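Local structure of Orf11 (6O43) at residues V122-D125 with V126-K129; S111-A115 with G116-H120; S75-G78 with W79-T83. The protein probably acts as a phage lysin that breaks down the cell wall of its staphylococcal host. One frame throughout, in Å; residues are numbered along the deposited sequence. Where two conformers were deposited one is given.

Contact 1 (V122-D125 with V126-K129)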
ATOM      1  N   VAL A 122     -12.819 -15.695 -10.455  1.00 46.48           N
ATOM      2  CA  VAL A 122     -11.540 -15.429 -11.124  1.00 47.84           C
ATOM      3  C   VAL A 122     -11.166 -16.628 -11.990  1.00 51.30           C
ATOM      4  O   VAL A 122     -11.136 -17.768 -11.490  1.00 51.14           O
ATOM      5  CB  VAL A 122     -10.450 -15.124 -10.099  1.00 52.70           C
ATOM      6  CG1 VAL A 122      -9.131 -14.845 -10.807  1.00 45.26           C
ATOM      7  CG2 VAL A 122     -10.852 -13.928  -9.240  1.00 48.77           C
ATOM      8  N   PRO A 123     -10.888 -16.428 -13.278  1.00 51.89           N
ATOM      9  CA  PRO A 123     -10.548 -17.557 -14.151  1.00 52.31           C
ATOM     10  C   PRO A 123      -9.390 -18.374 -13.595  1.00 53.18           C
ATOM     11  O   PRO A 123      -8.491 -17.850 -12.933  1.00 48.77           O
ATOM     12  CB  PRO A 123     -10.180 -16.880 -15.475  1.00 50.45           C
ATOM     13  CG  PRO A 123     -10.960 -15.607 -15.460  1.00 57.09           C
ATOM     14  CD  PRO A 123     -10.982 -15.159 -14.021  1.00 55.66           C
ATOM     15  N   GLN A 124      -9.425 -19.676 -13.881  1.00 51.49           N
ATOM     16  CA  GLN A 124      -8.431 -20.591 -13.327  1.00 58.01           C
ATOM     17  C   GLN A 124      -7.023 -20.222 -13.781  1.00 58.83           C
ATOM     18  O   GLN A 124      -6.091 -20.169 -12.971  1.00 57.61           O
ATOM     19  CB  GLN A 124      -8.772 -22.029 -13.722  1.00 59.10           C
ATOM     20  CG  GLN A 124      -8.057 -23.079 -12.895  1.00 61.12           C
ATOM     21  CD  GLN A 124      -8.307 -22.910 -11.408  1.00 71.44           C
ATOM     22  OE1 GLN A 124      -9.451 -22.775 -10.966  1.00 68.59           O
ATOM     23  NE2 GLN A 124      -7.233 -22.899 -10.625  1.00 69.44           N
ATOM     24  N   ASP A 125      -6.844 -19.961 -15.078  0.59 57.30           N
ATOM     25  CA  ASP A 125      -5.510 -19.626 -15.567  0.59 59.38           C
ATOM     26  C   ASP A 125      -5.005 -18.315 -14.976  0.59 60.71           C
ATOM     27  O   ASP A 125      -3.792 -18.130 -14.823  0.59 54.01           O
ATOM     28  CB  ASP A 125      -5.505 -19.577 -17.095  0.59 62.60           C
ATOM     29  CG  ASP A 125      -5.596 -20.956 -17.719  0.59 69.39           C
ATOM     30  OD1 ASP A 125      -5.758 -21.942 -16.969  0.59 65.29           O
ATOM     31  OD2 ASP A 125      -5.498 -21.059 -18.961  0.59 76.11           O
ATOM     32  N   VAL A 126      -5.913 -17.400 -14.630  1.00 61.46           N
ATOM     33  CA  VAL A 126      -5.505 -16.183 -13.938  1.00 55.46           C
ATOM     34  C   VAL A 126      -5.016 -16.512 -12.534  1.00 53.33           C
ATOM     35  O   VAL A 126      -3.991 -15.987 -12.078  1.00 44.02           O
ATOM     36  CB  VAL A 126      -6.660 -15.165 -13.911  1.00 49.79           C
ATOM     37  CG1 VAL A 126      -6.392 -14.091 -12.868  1.00 51.20           C
ATOM     38  CG2 VAL A 126      -6.843 -14.536 -15.285  1.00 50.41           C
ATOM     39  N   GLN A 127      -5.739 -17.383 -11.824  1.00 53.22           N
ATOM     40  CA  GLN A 127      -5.293 -17.805 -10.500  1.00 53.97           C
ATOM     41  C   GLN A 127      -3.924 -18.466 -10.571  1.00 53.67           C
ATOM     42  O   GLN A 127      -3.055 -18.208  -9.728  1.00 52.42           O
ATOM     43  CB  GLN A 127      -6.316 -18.760  -9.878  1.00 45.95           C
ATOM     44  CG  GLN A 127      -7.675 -18.134  -9.589  1.00 49.71           C
ATOM     45  CD  GLN A 127      -8.619 -19.089  -8.878  1.00 51.78           C
ATOM     46  OE1 GLN A 127      -8.229 -19.784  -7.940  1.00 45.28           O
ATOM     47  NE2 GLN A 127      -9.866 -19.135  -9.332  1.00 47.30           N
ATOM     48  N   ARG A 128      -3.715 -19.322 -11.573  1.00 50.07           N
ATOM     49  CA  ARG A 128      -2.423 -19.981 -11.739  1.00 56.30           C
ATOM     50  C   ARG A 128      -1.300 -18.963 -11.886  1.00 56.35           C
ATOM     51  O   ARG A 128      -0.272 -19.050 -11.206  1.00 57.21           O
ATOM     52  CB  ARG A 128      -2.467 -20.916 -12.948  1.00 58.06           C
ATOM     53  CG  ARG A 128      -3.265 -22.187 -12.716  1.00 66.23           C
ATOM     54  CD  ARG A 128      -3.595 -22.893 -14.025  1.00 74.69           C
ATOM     55  NE  ARG A 128      -2.586 -22.667 -15.057  1.00 78.29           N
ATOM     56  CZ  ARG A 128      -1.352 -23.160 -15.024  1.00 80.33           C
ATOM     57  NH1 ARG A 128      -0.963 -23.901 -13.994  1.00 85.00           N
ATOM     58  NH2 ARG A 128      -0.505 -22.906 -16.012  1.00 79.00           N
ATOM     59  N   LYS A 129      -1.477 -17.989 -12.781  1.00 51.48           N
ATOM     60  CA  LYS A 129      -0.442 -16.982 -12.986  1.00 54.29           C
ATOM     61  C   LYS A 129      -0.195 -16.183 -11.712  1.00 49.17           C
ATOM     62  O   LYS A 129       0.960 -15.941 -11.338  1.00 49.30           O
ATOM     63  CB  LYS A 129      -0.831 -16.066 -14.143  1.00 56.87           C
ATOM     64  CG  LYS A 129      -0.901 -16.796 -15.473  1.00 62.95           C
ATOM     65  CD  LYS A 129      -1.659 -16.004 -16.521  1.00 72.59           C
ATOM     66  CE  LYS A 129      -1.924 -16.864 -17.747  1.00 72.71           C
ATOM     67  NZ  LYS A 129      -0.676 -17.523 -18.226  1.00 78.84           N
TER

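Contact 2 (S111-A115 with G116-H120)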
ATOM      1  N   SER A 111      -5.464 -14.545  -2.305  1.00 42.81           N
ATOM      2  CA  SER A 111      -6.824 -14.861  -1.878  1.00 52.50           C
ATOM      3  C   SER A 111      -7.773 -14.445  -2.994  1.00 44.82           C
ATOM      4  O   SER A 111      -8.005 -13.249  -3.203  1.00 42.86           O
ATOM      5  CB  SER A 111      -7.155 -14.149  -0.568  1.00 48.71           C
ATOM      6  OG  SER A 111      -8.548 -14.128  -0.343  1.00 56.36           O
ATOM      7  N   TRP A 112      -8.319 -15.424  -3.712  1.00 39.92           N
ATOM      8  CA  TRP A 112      -9.025 -15.138  -4.954  1.00 41.27           C
ATOM      9  C   TRP A 112     -10.518 -14.896  -4.772  1.00 48.17           C
ATOM     10  O   TRP A 112     -11.168 -14.435  -5.718  1.00 46.42           O
ATOM     11  CB  TRP A 112      -8.794 -16.273  -5.955  1.00 42.89           C
ATOM     12  CG  TRP A 112      -7.354 -16.408  -6.327  1.00 42.18           C
ATOM     13  CD1 TRP A 112      -6.484 -17.368  -5.904  1.00 51.64           C
ATOM     14  CD2 TRP A 112      -6.606 -15.530  -7.175  1.00 46.48           C
ATOM     15  NE1 TRP A 112      -5.239 -17.150  -6.451  1.00 50.47           N
ATOM     16  CE2 TRP A 112      -5.289 -16.028  -7.235  1.00 51.10           C
ATOM     17  CE3 TRP A 112      -6.924 -14.377  -7.898  1.00 45.48           C
ATOM     18  CZ2 TRP A 112      -4.292 -15.410  -7.987  1.00 50.57           C
ATOM     19  CZ3 TRP A 112      -5.931 -13.764  -8.645  1.00 54.83           C
ATOM     20  CH2 TRP A 112      -4.632 -14.282  -8.683  1.00 47.14           C
ATOM     21  N   TYR A 113     -11.080 -15.170  -3.594  1.00 40.79           N
ATOM     22  CA  TYR A 113     -12.489 -14.898  -3.355  1.00 37.46           C
ATOM     23  C   TYR A 113     -12.679 -14.311  -1.965  1.00 39.66           C
ATOM     24  O   TYR A 113     -11.888 -14.558  -1.053  1.00 45.80           O
ATOM     25  CB  TYR A 113     -13.355 -16.160  -3.522  1.00 40.52           C
ATOM     26  CG  TYR A 113     -13.151 -17.218  -2.461  1.00 41.89           C
ATOM     27  CD1 TYR A 113     -12.156 -18.178  -2.591  1.00 43.78           C
ATOM     28  CD2 TYR A 113     -13.962 -17.266  -1.337  1.00 48.77           C
ATOM     29  CE1 TYR A 113     -11.968 -19.151  -1.627  1.00 49.03           C
ATOM     30  CE2 TYR A 113     -13.786 -18.238  -0.368  1.00 57.24           C
ATOM     31  CZ  TYR A 113     -12.786 -19.177  -0.518  1.00 56.61           C
ATOM     32  OH  TYR A 113     -12.605 -20.145   0.442  1.00 65.42           O
ATOM     33  N   ASP A 114     -13.746 -13.529  -1.821  1.00 46.72           N
ATOM     34  CA  ASP A 114     -14.071 -12.855  -0.567  1.00 44.72           C
ATOM     35  C   ASP A 114     -14.685 -13.866   0.396  1.00 49.35           C
ATOM     36  O   ASP A 114     -15.841 -14.274   0.230  1.00 45.67           O
ATOM     37  CB  ASP A 114     -15.021 -11.689  -0.837  1.00 46.31           C
ATOM     38  CG  ASP A 114     -15.468 -10.980   0.431  1.00 59.13           C
ATOM     39  OD1 ASP A 114     -15.040 -11.377   1.536  1.00 59.52           O
ATOM     40  OD2 ASP A 114     -16.252 -10.012   0.316  1.00 64.45           O
ATOM     41  N   ALA A 115     -13.915 -14.262   1.413  1.00 56.19           N
ATOM     42  CA  ALA A 115     -14.380 -15.256   2.373  1.00 59.98           C
ATOM     43  C   ALA A 115     -15.667 -14.846   3.075  1.00 64.07           C
ATOM     44  O   ALA A 115     -16.310 -15.701   3.694  1.00 61.67           O
ATOM     45  CB  ALA A 115     -13.291 -15.533   3.411  1.00 54.66           C
ATOM     46  N   GLY A 116     -16.061 -13.575   2.994  1.00 58.16           N
ATOM     47  CA  GLY A 116     -17.268 -13.109   3.652  1.00 62.24           C
ATOM     48  C   GLY A 116     -18.444 -12.938   2.712  1.00 70.81           C
ATOM     49  O   GLY A 116     -19.595 -12.848   3.153  1.00 73.38           O
ATOM     50  N   ASN A 117     -18.164 -12.885   1.402  1.00 61.91           N
ATOM     51  CA  ASN A 117     -19.188 -12.795   0.355  1.00 65.85           C
ATOM     52  C   ASN A 117     -18.704 -13.677  -0.797  1.00 57.11           C
ATOM     53  O   ASN A 117     -18.201 -13.196  -1.815  1.00 56.94           O
ATOM     54  CB  ASN A 117     -19.432 -11.353  -0.091  1.00 73.30           C
ATOM     55  CG  ASN A 117     -20.559 -10.690   0.676  1.00 75.13           C
ATOM     56  OD1 ASN A 117     -21.722 -11.078   0.553  1.00 83.54           O
ATOM     57  ND2 ASN A 117     -20.222  -9.678   1.463  1.00 76.53           N
ATOM     58  N   ILE A 118     -18.871 -14.986  -0.627  1.00 54.85           N
ATOM     59  CA  ILE A 118     -18.214 -15.967  -1.482  1.00 52.58           C
ATOM     60  C   ILE A 118     -18.809 -15.890  -2.885  1.00 56.15           C
ATOM     61  O   ILE A 118     -19.969 -16.249  -3.103  1.00 53.22           O
ATOM     62  CB  ILE A 118     -18.335 -17.379  -0.903  1.00 47.89           C
ATOM     63  CG1 ILE A 118     -17.711 -17.420   0.492  1.00 50.15           C
ATOM     64  CG2 ILE A 118     -17.675 -18.393  -1.829  1.00 47.18           C
ATOM     65  CD1 ILE A 118     -17.892 -18.750   1.205  1.00 59.54           C
ATOM     66  N   VAL A 119     -18.004 -15.432  -3.843  1.00 52.24           N
ATOM     67  CA  VAL A 119     -18.327 -15.519  -5.262  1.00 51.58           C
ATOM     68  C   VAL A 119     -17.062 -15.983  -5.971  1.00 55.25           C
ATOM     69  O   VAL A 119     -16.080 -15.234  -6.048  1.00 43.72           O
ATOM     70  CB  VAL A 119     -18.815 -14.187  -5.849  1.00 61.46           C
ATOM     71  CG1 VAL A 119     -19.118 -14.353  -7.337  1.00 63.52           C
ATOM     72  CG2 VAL A 119     -20.043 -13.691  -5.105  1.00 53.05           C
ATOM     73  N   HIS A 120     -17.076 -17.216  -6.475  1.00 51.53           N
ATOM     74  CA  HIS A 120     -15.955 -17.753  -7.238  1.00 45.59           C
ATOM     75  C   HIS A 120     -16.099 -17.293  -8.683  1.00 50.85           C
ATOM     76  O   HIS A 120     -17.011 -17.732  -9.391  1.00 62.13           O
ATOM     77  CB  HIS A 120     -15.915 -19.277  -7.147  1.00 44.32           C
ATOM     78  CG  HIS A 120     -15.883 -19.799  -5.744  1.00 45.97           C
ATOM     79  ND1 HIS A 120     -14.796 -19.629  -4.912  1.00 47.17           N
ATOM     80  CD2 HIS A 120     -16.799 -20.493  -5.028  1.00 52.44           C
ATOM     81  CE1 HIS A 120     -15.048 -20.189  -3.741  1.00 50.02           C
ATOM     82  NE2 HIS A 120     -16.256 -20.723  -3.787  1.00 46.67           N
TER
HETATM   83  O   HOH W   1     -15.506 -13.380  -3.977  1.00 42.25           O

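Contact 3 (S75-G78 with W79-T83)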
ATOM      1  N   SER A  75     -12.797   7.318  10.609  1.00 50.57           N
ATOM      2  CA  SER A  75     -13.094   7.187  12.028  1.00 53.01           C
ATOM      3  C   SER A  75     -12.596   5.861  12.588  1.00 50.02           C
ATOM      4  O   SER A  75     -12.850   4.795  12.022  1.00 47.94           O
ATOM      5  CB  SER A  75     -14.605   7.316  12.242  1.00 55.43           C
ATOM      6  OG  SER A  75     -14.988   6.876  13.533  1.00 60.78           O
ATOM      7  N   GLY A  76     -11.875   5.941  13.706  1.00 46.71           N
ATOM      8  CA  GLY A  76     -11.476   4.780  14.464  1.00 46.93           C
ATOM      9  C   GLY A  76     -10.166   4.144  14.051  1.00 52.64           C
ATOM     10  O   GLY A  76      -9.633   3.322  14.806  1.00 56.07           O
ATOM     11  N   LEU A  77      -9.626   4.493  12.886  1.00 47.09           N
ATOM     12  CA  LEU A  77      -8.466   3.809  12.333  1.00 48.55           C
ATOM     13  C   LEU A  77      -7.240   4.715  12.347  1.00 50.26           C
ATOM     14  O   LEU A  77      -7.341   5.933  12.180  1.00 43.74           O
ATOM     15  CB  LEU A  77      -8.737   3.335  10.901  1.00 40.18           C
ATOM     16  CG  LEU A  77      -9.969   2.453  10.682  1.00 46.48           C
ATOM     17  CD1 LEU A  77     -10.186   2.214   9.195  1.00 42.96           C
ATOM     18  CD2 LEU A  77      -9.831   1.134  11.429  1.00 48.89           C
ATOM     19  N   GLY A  78      -6.078   4.102  12.546  1.00 43.67           N
ATOM     20  CA  GLY A  78      -4.826   4.826  12.543  1.00 40.95           C
ATOM     21  C   GLY A  78      -4.310   5.063  11.138  1.00 37.86           C
ATOM     22  O   GLY A  78      -5.047   4.991  10.151  1.00 38.78           O
ATOM     23  N   TRP A  79      -3.011   5.345  11.054  1.00 35.23           N
ATOM     24  CA  TRP A  79      -2.390   5.664   9.774  1.00 38.20           C
ATOM     25  C   TRP A  79      -2.662   4.577   8.740  1.00 39.69           C
ATOM     26  O   TRP A  79      -2.652   3.381   9.049  1.00 40.08           O
ATOM     27  CB  TRP A  79      -0.879   5.853   9.952  1.00 35.56           C
ATOM     28  CG  TRP A  79      -0.488   7.091  10.724  1.00 39.58           C
ATOM     29  CD1 TRP A  79      -0.159   7.159  12.048  1.00 38.20           C
ATOM     30  CD2 TRP A  79      -0.371   8.428  10.213  1.00 39.04           C
ATOM     31  NE1 TRP A  79       0.146   8.453  12.394  1.00 43.01           N
ATOM     32  CE2 TRP A  79       0.022   9.251  11.288  1.00 33.51           C
ATOM     33  CE3 TRP A  79      -0.564   9.009   8.955  1.00 34.66           C
ATOM     34  CZ2 TRP A  79       0.226  10.623  11.143  1.00 33.81           C
ATOM     35  CZ3 TRP A  79      -0.363  10.368   8.812  1.00 36.81           C
ATOM     36  CH2 TRP A  79       0.029  11.162   9.903  1.00 42.82           C
ATOM     37  N   LEU A  80      -2.906   5.006   7.502  1.00 42.98           N
ATOM     38  CA  LEU A  80      -3.135   4.136   6.351  1.00 40.19           C
ATOM     39  C   LEU A  80      -4.438   3.353   6.450  1.00 44.28           C
ATOM     40  O   LEU A  80      -4.689   2.475   5.616  1.00 46.35           O
ATOM     41  CB  LEU A  80      -1.970   3.159   6.140  1.00 37.62           C
ATOM     42  CG  LEU A  80      -0.553   3.706   6.384  1.00 36.05           C
ATOM     43  CD1 LEU A  80       0.489   2.662   6.011  1.00 43.20           C
ATOM     44  CD2 LEU A  80      -0.311   5.012   5.634  1.00 39.31           C
ATOM     45  N   ASN A  81      -5.288   3.657   7.432  1.00 45.94           N
ATOM     46  CA  ASN A  81      -6.512   2.897   7.680  1.00 47.32           C
ATOM     47  C   ASN A  81      -6.208   1.428   7.955  1.00 52.30           C
ATOM     48  O   ASN A  81      -6.996   0.539   7.620  1.00 46.46           O
ATOM     49  CB  ASN A  81      -7.502   3.034   6.518  1.00 46.75           C
ATOM     50  CG  ASN A  81      -8.179   4.391   6.490  1.00 45.94           C
ATOM     51  OD1 ASN A  81      -8.288   5.060   7.514  1.00 46.13           O
ATOM     52  ND2 ASN A  81      -8.642   4.800   5.314  1.00 50.77           N
ATOM     53  N   HIS A  82      -5.064   1.171   8.589  1.00 51.20           N
ATOM     54  CA  HIS A  82      -4.585  -0.196   8.761  1.00 54.32           C
ATOM     55  C   HIS A  82      -5.384  -0.950   9.819  1.00 51.41           C
ATOM     56  O   HIS A  82      -5.821  -2.083   9.586  1.00 50.09           O
ATOM     57  CB  HIS A  82      -3.099  -0.182   9.121  1.00 50.22           C
ATOM     58  CG  HIS A  82      -2.398  -1.468   8.826  1.00 55.52           C
ATOM     59  ND1 HIS A  82      -1.694  -1.679   7.660  1.00 57.12           N
ATOM     60  CD2 HIS A  82      -2.301  -2.617   9.538  1.00 60.75           C
ATOM     61  CE1 HIS A  82      -1.187  -2.899   7.669  1.00 63.25           C
ATOM     62  NE2 HIS A  82      -1.541  -3.489   8.798  1.00 62.72           N
ATOM     63  N   THR A  83      -5.579  -0.346  10.987  1.00 49.24           N
ATOM     64  CA  THR A  83      -6.300  -1.000  12.075  1.00 56.26           C
ATOM     65  C   THR A  83      -6.734   0.072  13.068  1.00 52.46           C
ATOM     66  O   THR A  83      -6.703   1.269  12.762  1.00 46.55           O
ATOM     67  CB  THR A  83      -5.433  -2.075  12.743  1.00 54.20           C
ATOM     68  OG1 THR A  83      -6.234  -2.832  13.660  1.00 57.27           O
ATOM     69  CG2 THR A  83      -4.282  -1.430  13.507  1.00 52.18           C
TER

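Contact 1 (V122-D125 with V126-K129)
Val122 and Val126 meet branch to branch, CG1 against CG1 at 3.5 Å, the two side chains crossing at about a right angle. Both valines hold CG1 anti to their own backbone N (Val122 chi1 -180°, Val126 chi1 164°), and this turns the two methyls to face each other. The other methyl of Val126, CG2, reaches Pro123 CB at 4.1 Å. Gln127 passes slantwise across Val122, its CG 3.8 Å from Val122 CG1, then runs on extended until NE2 donates to Val122 O at 2.9 Å. That carbonyl oxygen lies in the plane of the Gln127 amide, which fixes the rotation of the terminal group. Here the chain enters helix 124-136, with Pro123 as the N-cap residue: Gln127 N bonds to Pro123 O at 3.0 Å, and Arg128 N follows with Gln124 O at 2.9 Å. Tyr160 packs on Pro123 and Val126, while Trp112 touches Val122 and Gln127. On the exposed side Asp125 and Arg128 run side by side, carboxylate and guanidinium planes 75° apart; their salt bridge is long and, with Asp125 in two conformers, doubtful. Lys129 lays its CG 3.2 Å from Asp125 O.

Contact 2 (S111-A115 with G116-H120)
Asp114 binds the chain ahead of it twice. Its side-chain OD1 accepts from Gly116 N at 2.8 Å, a fairly straight bond that reaches the oxygen from above the carboxylate plane, and its carbonyl O accepts from Asn117 N at 2.9 Å with a more bent N-H. The first bond makes an Asx turn and the second closes a type I beta turn from Asp114 to Asn117, both starting from the same residue. The carboxylate comes over the turn because CG stands anti to the Asp114 N (chi1 177°), which also leaves OD2 3.5 Å from Asn117 CB. Behind the turn one water accepts from Asp114 N at 2.8 Å and from Val119 N at 3.2 Å, tying the two arms together. Farther out, His120 points its edge into the Tyr113 face, an edge-to-face pair with centroids 4.7 Å apart and planes at 65°; His120 CE1 sits over the middle of the phenol ring. Ile118 CG2 touches the same ring at Tyr113 CD2, 3.9 Å away. With no regular secondary structure here, one aspartate closes the turn and a water bridges it, Trp112 NE1 ties the loop to Asn131, and the carboxylate would probably keep its negative charge.

Contact 3 (S75-G78 with W79-T83)
Gly78 touches Thr83 and Asn81 through its backbone, and Leu77 lies against the same carbonyl oxygen, Thr83 O, that Gly78 uses. Gly78 N donates to Thr83 O at 2.9 Å, nearly in line with the C=O. On its other side Gly78 O accepts from Asn81 N at 3.0 Å, a more bent bond with the donor tilted from the carbonyl plane. The buried glycine is thus held at both ends of its own backbone, and the segment 79-83 turns back to it.

Leu77 makes a C-H...O contact from its CA to Thr83 O at 3.1 Å, and CD2 comes to 3.4 Å from the same oxygen, which therefore has one N-H and three carbons of Leu77, CA, CB and CD2, around it. With CG anti to the carbonyl carbon (chi1 -55°) the side chain heads for segment 79-83, and chi2 of 173° sends CD1 on to Asn81 while CD2 stays by Thr83 O. Leu77 CD1 is 3.8 Å from Asn81 OD1, the two side chains crossing at about a right angle.

The Gly78 O to Asn81 N bond closes a type II beta turn with Trp79 and Leu80 at its centre, Leu80 having a positive phi (67°); one residue on, His82 N makes a weak hydrogen bond to Trp79 O, 3.3 Å. Gly76 bonds through its backbone to Ala85, so the pairs 78-83 and 76-85 together follow an antiparallel, hairpin-like register although neither arm is a regular strand.

Asn81 has its polar end fixed from outside the turn: OD1 accepts from Arg35, which also reaches Leu77 O, and ND2 bonds to Glu71. The Trp79 side chain leads away from Gly78 into the core, where its NE1 bonds to Tyr89 O and its indole meets Trp39 edge-to-face.

In the fold
Contacts 1 and 2 are neighbours in space, centres about 14 Å apart. Trp112 joins them, its CZ2 lying 3.5 Å from Gln127 O and its carbonyl O 3.6 Å from Val122 CG2, so the loop 111-120 packs against the start of helix 124-136. Contact 3 stands apart: its centre is about 32 Å from that of contact 1 and about 24 Å from that of contact 2, with nearest atoms about 22 and 15 Å off. The side chain of Trp79 in contact 3 is about 7 Å from the bound triiodinated compound; Trp39 and Tyr89, both partners of Trp79, line that pocket. The compound probably served in structure solution rather than as a natural ligand.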